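PDB 3III: CocE/NonD family hydrolase from Staphylococcus aureus subsp. aureus COL, which probably hydrolyses ester or amide bonds as a serine hydrolase of the alpha/beta-hydrolase superfamily, although its natural substrate is not established. Local coordinates for residues A[274-279]-A[493-498]; A[408-413]-A[472-477]. One frame throughout, in Å; residues are numbered along the deposited sequence.

Contact 1 of 2, residues A[274-279]-A[493-498]; sequences HNRGSF and EIELLP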
loop_
_atom_site.group_PDB
_atom_site.type_symbol
_atom_site.label_atom_id
_atom_site.label_comp_id
_atom_site.label_asym_id
_atom_site.label_seq_id
_atom_site.Cartn_x
_atom_site.Cartn_y
_atom_site.Cartn_z
ATOM N N HIS A 274 -0.492 0.036 2.414
ATOM C CA HIS A 274 0.025 0.624 1.165
ATOM C C HIS A 274 -0.835 1.657 0.437
ATOM O O HIS A 274 -0.340 2.357 -0.458
ATOM C CB HIS A 274 0.464 -0.468 0.189
ATOM C CG HIS A 274 1.480 -1.412 0.753
ATOM N ND1 HIS A 274 2.697 -1.001 1.251
ATOM C CD2 HIS A 274 1.425 -2.755 0.943
ATOM C CE1 HIS A 274 3.372 -2.061 1.665
ATOM N NE2 HIS A 274 2.617 -3.140 1.497
ATOM N N ASN A 275 -2.125 1.717 0.738
ATOM C CA ASN A 275 -3.059 2.506 -0.051
ATOM C C ASN A 275 -2.664 3.978 -0.112
ATOM O O ASN A 275 -2.528 4.514 -1.195
ATOM C CB ASN A 275 -4.494 2.229 0.445
ATOM C CG ASN A 275 -5.482 3.338 0.147
ATOM O OD1 ASN A 275 -5.269 4.463 0.551
ATOM N ND2 ASN A 275 -6.614 2.995 -0.516
ATOM N N ARG A 276 -2.432 4.616 1.032
ATOM C CA ARG A 276 -2.200 6.060 1.041
ATOM C C ARG A 276 -1.029 6.422 0.157
ATOM O O ARG A 276 -1.115 7.352 -0.652
ATOM C CB ARG A 276 -1.972 6.586 2.454
ATOM C CG ARG A 276 -1.743 8.061 2.531
ATOM C CD ARG A 276 -1.614 8.545 3.974
ATOM N NE ARG A 276 -1.502 9.997 4.034
ATOM C CZ ARG A 276 -0.416 10.692 3.730
ATOM N NH1 ARG A 276 0.723 10.079 3.388
ATOM N NH2 ARG A 276 -0.454 12.018 3.793
ATOM N N GLY A 277 0.077 5.712 0.345
ATOM C CA GLY A 277 1.326 6.015 -0.341
ATOM C C GLY A 277 1.351 5.574 -1.792
ATOM O O GLY A 277 2.086 6.148 -2.587
ATOM N N SER A 278 0.523 4.579 -2.146
ATOM C CA SER A 278 0.384 4.192 -3.528
ATOM C C SER A 278 -0.149 5.391 -4.302
ATOM O O SER A 278 0.387 5.769 -5.376
ATOM C CB SER A 278 -0.492 2.916 -3.691
ATOM O OG SER A 278 0.083 1.789 -3.037
ATOM N N PHE A 279 -1.178 6.031 -3.757
ATOM C CA PHE A 279 -1.764 7.215 -4.400
ATOM C C PHE A 279 -0.806 8.390 -4.335
ATOM O O PHE A 279 -0.688 9.153 -5.333
ATOM C CB PHE A 279 -3.094 7.601 -3.722
ATOM C CG PHE A 279 -4.249 6.724 -4.129
ATOM C CD1 PHE A 279 -4.881 6.919 -5.344
ATOM C CD2 PHE A 279 -4.646 5.671 -3.333
ATOM C CE1 PHE A 279 -5.934 6.133 -5.735
ATOM C CE2 PHE A 279 -5.694 4.831 -3.735
ATOM C CZ PHE A 279 -6.314 5.054 -4.962
ATOM N N GLU A 493 -9.654 17.502 11.621
ATOM C CA GLU A 493 -10.001 16.954 10.306
ATOM C C GLU A 493 -9.284 15.651 10.143
ATOM O O GLU A 493 -8.046 15.595 10.252
ATOM C CB GLU A 493 -9.589 17.908 9.202
ATOM C CG GLU A 493 -10.352 19.194 9.306
ATOM C CD GLU A 493 -9.995 20.204 8.262
ATOM O OE1 GLU A 493 -9.638 19.839 7.130
ATOM O OE2 GLU A 493 -10.121 21.407 8.581
ATOM N N ILE A 494 -10.080 14.607 9.945
ATOM C CA ILE A 494 -9.612 13.243 9.884
ATOM C C ILE A 494 -9.546 12.790 8.441
ATOM O O ILE A 494 -10.550 12.887 7.689
ATOM C CB ILE A 494 -10.508 12.309 10.692
ATOM C CG1 ILE A 494 -10.558 12.776 12.154
ATOM C CG2 ILE A 494 -9.985 10.865 10.691
ATOM C CD1 ILE A 494 -11.473 11.879 13.057
ATOM N N GLU A 495 -8.358 12.324 8.050
ATOM C CA GLU A 495 -8.111 11.735 6.686
ATOM C C GLU A 495 -8.749 10.324 6.538
ATOM O O GLU A 495 -8.187 9.331 6.993
ATOM C CB GLU A 495 -6.582 11.668 6.429
ATOM C CG GLU A 495 -6.136 11.126 5.053
ATOM C CD GLU A 495 -4.616 11.019 4.934
ATOM O OE1 GLU A 495 -3.929 11.090 5.966
ATOM O OE2 GLU A 495 -4.082 10.913 3.794
ATOM N N LEU A 496 -9.909 10.259 5.918
ATOM C CA LEU A 496 -10.407 8.966 5.402
ATOM C C LEU A 496 -9.581 8.625 4.131
ATOM O O LEU A 496 -9.448 9.435 3.244
ATOM C CB LEU A 496 -11.922 8.972 5.119
ATOM C CG LEU A 496 -12.890 9.028 6.282
ATOM C CD1 LEU A 496 -12.616 7.942 7.289
ATOM C CD2 LEU A 496 -12.847 10.414 6.907
ATOM N N LEU A 497 -8.992 7.436 4.114
ATOM C CA LEU A 497 -8.088 7.042 3.069
ATOM C C LEU A 497 -8.887 6.787 1.804
ATOM O O LEU A 497 -10.116 6.539 1.871
ATOM C CB LEU A 497 -7.328 5.811 3.517
ATOM C CG LEU A 497 -6.323 6.137 4.651
ATOM C CD1 LEU A 497 -5.674 4.808 5.043
ATOM C CD2 LEU A 497 -5.257 7.185 4.264
ATOM N N PRO A 498 -8.212 6.888 0.635
ATOM C CA PRO A 498 -8.921 6.840 -0.663
ATOM C C PRO A 498 -9.706 5.533 -0.861
ATOM O O PRO A 498 -9.195 4.444 -0.560
ATOM C CB PRO A 498 -7.798 6.913 -1.682
ATOM C CG PRO A 498 -6.668 7.650 -0.941
ATOM C CD PRO A 498 -6.781 7.199 0.458
HETATM O O HOH W 1 -2.532 13.262 5.329
#
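Asn275, in the first turn of helix 275-284, reaches across to Pro498 with its side-chain amide. Its ND2 donates to Pro498 O at 3.0 Å. The N-H...O angle is 154°, with the donor tilted a little from the carbonyl plane; ND2 also bonds to Ser267 O, so two carbonyls fix the amide's rotation. Asparagine suits this place because its short amide can join two backbone oxygens. OD1 on the other branch faces the proline ring, 3.1 Å from Pro498 CD, and has no hydrogen-bond partner although buried. With CG anti to the backbone N (chi1 -179°) and the chain extended as far as NE, Arg276 runs past Leu497, whose apolar CD2 branch packs on its aliphatic part, 3.8 Å from Arg276 CB, and forms a salt bridge with Glu495. Arg276 NE lies 2.7 Å from Glu495 OE2, which is met on its syn side, while the guanidinium and carboxylate planes stand nearly perpendicular. A water links Arg276 NH2 to Glu495 OE1, though only weakly to the latter. Here a helix of the alpha/beta-hydrolase fold, following strand 262-267 of its central sheet, meets strand 490-503 of the beta-rich C-terminal domain, their short axes crossing at 68°. Glu201 takes Arg276 NH1 in a second salt bridge, and Trp475 adds a cation-pi contact; so many partners suit arginine to this buried boundary. One turn after Asn275, Phe279 lays a ring face against Pro498, a flat aromatic surface that accepts proline CH groups; Pro498 CB sits 3.9 Å from the ring centroid in a CH-pi contact, offset toward the rim.

Contact 2 of 2, residues A[408-413]-A[472-477]; sequences NMNLKL and AQPWHK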
loop_
_atom_site.group_PDB
_atom_site.type_symbol
_atom_site.label_atom_id
_atom_site.label_comp_id
_atom_site.label_asym_id
_atom_site.label_seq_id
_atom_site.Cartn_x
_atom_site.Cartn_y
_atom_site.Cartn_z
ATOM N N ASN A 408 -10.559 10.756 -1.782
ATOM C CA ASN A 408 -10.399 11.023 -0.352
ATOM C C ASN A 408 -11.694 11.552 0.227
ATOM O O ASN A 408 -12.493 12.112 -0.493
ATOM C CB ASN A 408 -9.268 12.035 -0.115
ATOM C CG ASN A 408 -7.855 11.400 -0.210
ATOM O OD1 ASN A 408 -7.317 10.900 0.797
ATOM N ND2 ASN A 408 -7.229 11.499 -1.383
HETATM N N MSE A 409 -11.904 11.347 1.529
HETATM C CA MSE A 409 -12.961 12.046 2.267
HETATM C C MSE A 409 -12.338 12.616 3.501
HETATM O O MSE A 409 -11.345 12.082 4.015
HETATM C CB MSE A 409 -14.067 11.085 2.673
HETATM C CG MSE A 409 -14.526 10.153 1.562
HETATM SE SE MSE A 409 -16.294 9.330 2.050
HETATM C CE MSE A 409 -16.152 7.651 0.908
ATOM N N ASN A 410 -12.960 13.675 3.988
ATOM C CA ASN A 410 -12.445 14.470 5.094
ATOM C C ASN A 410 -13.564 14.558 6.107
ATOM O O ASN A 410 -14.665 15.089 5.806
ATOM C CB ASN A 410 -12.010 15.884 4.599
ATOM C CG ASN A 410 -11.399 16.724 5.703
ATOM O OD1 ASN A 410 -11.336 16.302 6.858
ATOM N ND2 ASN A 410 -10.911 17.923 5.351
ATOM N N LEU A 411 -13.283 14.058 7.298
ATOM C CA LEU A 411 -14.237 14.171 8.391
ATOM C C LEU A 411 -13.802 15.261 9.367
ATOM O O LEU A 411 -12.815 15.083 10.098
ATOM C CB LEU A 411 -14.394 12.820 9.096
ATOM C CG LEU A 411 -15.342 12.864 10.291
ATOM C CD1 LEU A 411 -16.740 13.326 9.833
ATOM C CD2 LEU A 411 -15.389 11.460 10.995
ATOM N N LYS A 412 -14.543 16.384 9.357
ATOM C CA LYS A 412 -14.281 17.493 10.254
ATOM C C LYS A 412 -15.147 17.335 11.490
ATOM O O LYS A 412 -16.383 17.252 11.399
ATOM C CB LYS A 412 -14.501 18.859 9.613
ATOM C CG LYS A 412 -13.981 19.968 10.580
ATOM C CD LYS A 412 -14.376 21.359 10.114
ATOM C CE LYS A 412 -13.758 22.432 10.929
ATOM N NZ LYS A 412 -14.181 23.745 10.361
ATOM N N LEU A 413 -14.501 17.281 12.645
ATOM C CA LEU A 413 -15.202 17.231 13.920
ATOM C C LEU A 413 -14.764 18.316 14.875
ATOM O O LEU A 413 -13.594 18.708 14.883
ATOM C CB LEU A 413 -15.027 15.868 14.618
ATOM C CG LEU A 413 -15.344 14.597 13.834
ATOM C CD1 LEU A 413 -14.768 13.361 14.568
ATOM C CD2 LEU A 413 -16.868 14.464 13.524
ATOM N N ALA A 472 -10.466 17.755 0.602
ATOM C CA ALA A 472 -10.785 16.332 0.794
ATOM C C ALA A 472 -9.752 15.523 1.583
ATOM O O ALA A 472 -10.028 14.400 2.064
ATOM C CB ALA A 472 -11.038 15.677 -0.551
ATOM N N GLN A 473 -8.539 16.029 1.628
ATOM C CA GLN A 473 -7.442 15.320 2.254
ATOM C C GLN A 473 -6.692 16.218 3.180
ATOM O O GLN A 473 -5.840 17.003 2.732
ATOM C CB GLN A 473 -6.462 14.756 1.211
ATOM C CG GLN A 473 -5.409 13.820 1.844
ATOM C CD GLN A 473 -4.267 13.454 0.895
ATOM O OE1 GLN A 473 -4.270 13.809 -0.277
ATOM N NE2 GLN A 473 -3.288 12.737 1.414
ATOM N N PRO A 474 -6.976 16.094 4.488
ATOM C CA PRO A 474 -6.167 16.834 5.447
ATOM C C PRO A 474 -4.744 16.239 5.511
ATOM O O PRO A 474 -4.562 15.041 5.269
ATOM C CB PRO A 474 -6.939 16.690 6.763
ATOM C CG PRO A 474 -7.776 15.502 6.609
ATOM C CD PRO A 474 -8.013 15.286 5.137
ATOM N N TRP A 475 -3.775 17.101 5.751
ATOM C CA TRP A 475 -2.392 16.728 5.943
ATOM C C TRP A 475 -1.917 17.324 7.247
ATOM O O TRP A 475 -1.909 18.557 7.417
ATOM C CB TRP A 475 -1.554 17.239 4.791
ATOM C CG TRP A 475 -0.221 16.537 4.612
ATOM C CD1 TRP A 475 0.861 16.633 5.403
ATOM C CD2 TRP A 475 0.153 15.703 3.509
ATOM N NE1 TRP A 475 1.918 15.886 4.887
ATOM C CE2 TRP A 475 1.479 15.281 3.732
ATOM C CE3 TRP A 475 -0.521 15.255 2.359
ATOM C CZ2 TRP A 475 2.154 14.479 2.837
ATOM C CZ3 TRP A 475 0.153 14.416 1.477
ATOM C CH2 TRP A 475 1.483 14.044 1.730
ATOM N N HIS A 476 -1.459 16.454 8.150
ATOM C CA HIS A 476 -1.065 16.867 9.504
ATOM C C HIS A 476 0.435 16.984 9.558
ATOM O O HIS A 476 1.121 16.137 9.032
ATOM C CB HIS A 476 -1.594 15.880 10.510
ATOM C CG HIS A 476 -3.091 15.787 10.484
ATOM N ND1 HIS A 476 -3.763 14.774 9.837
ATOM C CD2 HIS A 476 -4.040 16.637 10.940
ATOM C CE1 HIS A 476 -5.069 14.979 9.931
ATOM N NE2 HIS A 476 -5.266 16.108 10.599
ATOM N N LYS A 477 0.929 18.086 10.133
ATOM C CA LYS A 477 2.350 18.302 10.299
ATOM C C LYS A 477 3.028 17.251 11.151
ATOM O O LYS A 477 4.160 16.846 10.847
ATOM C CB LYS A 477 2.625 19.679 10.907
ATOM C CG LYS A 477 2.267 20.829 10.029
ATOM C CD LYS A 477 2.608 22.104 10.781
ATOM C CE LYS A 477 2.390 23.319 9.943
ATOM N NZ LYS A 477 2.807 24.550 10.632
#
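Asn408 and Asn410 meet the loop 472-477 from strand 408-417, in a C-terminal non-catalytic domain consistent with a beta-sandwich of the galactose-binding-domain type. No hydrogen bond joins the two segments directly; van der Waals packing carries the contact. Its middle is the backbone of Ala472, whose O lies 3.3 Å from Asn408 CB and 3.5 Å from Asn410 CB, between two residues whose side chains both start toward the loop. The small methyl of Ala472 allows this close approach, its CB staying 4.1 Å from Asn408 CB. Amide packing follows: Asn408 and Gln473 hold their amide planes only 6° apart, and Asn408 OD1 approaches Gln473 CG at 3.6 Å. Gln473 CB and CG pack against the Asn408 amide, while its NE2 bonds to Glu280 and Glu495. Polar anchoring comes from next to the contact, where Asn410 ND2 donates to Ile471 O and Glu493 OE1, which would fix the amide's rotation. Asparagine fits here by offering both N-H groups and a flat surface for a proline ring. With CG anti to the backbone N (chi1 -177°), the amide of Asn410 lies against that ring, Asn410 CG 3.7 Å from Pro474 CD.

From the N terminus, the chain builds most of the hydrolase domain's central sheet before reaching helix 275-284, then enters the C-terminal domain and forms strand 408-417. Contact 2 closes the shorter loop when 472-477, after strand 447-458, returns to that strand with 58 residues between. Contact 1 closes later, when strand 490-503 reaches back to the helix across 213 residues, so contact 2 is nested inside it. Strands 408-417 and 490-503 are antiparallel neighbours, joined between the contacts by the backbone of Leu411 and Ile494. Contact 1 thus ties the two domains together, whereas contact 2 fastens a loop within the second; that loop also touches helix 275-284 through Gln473 and Trp475.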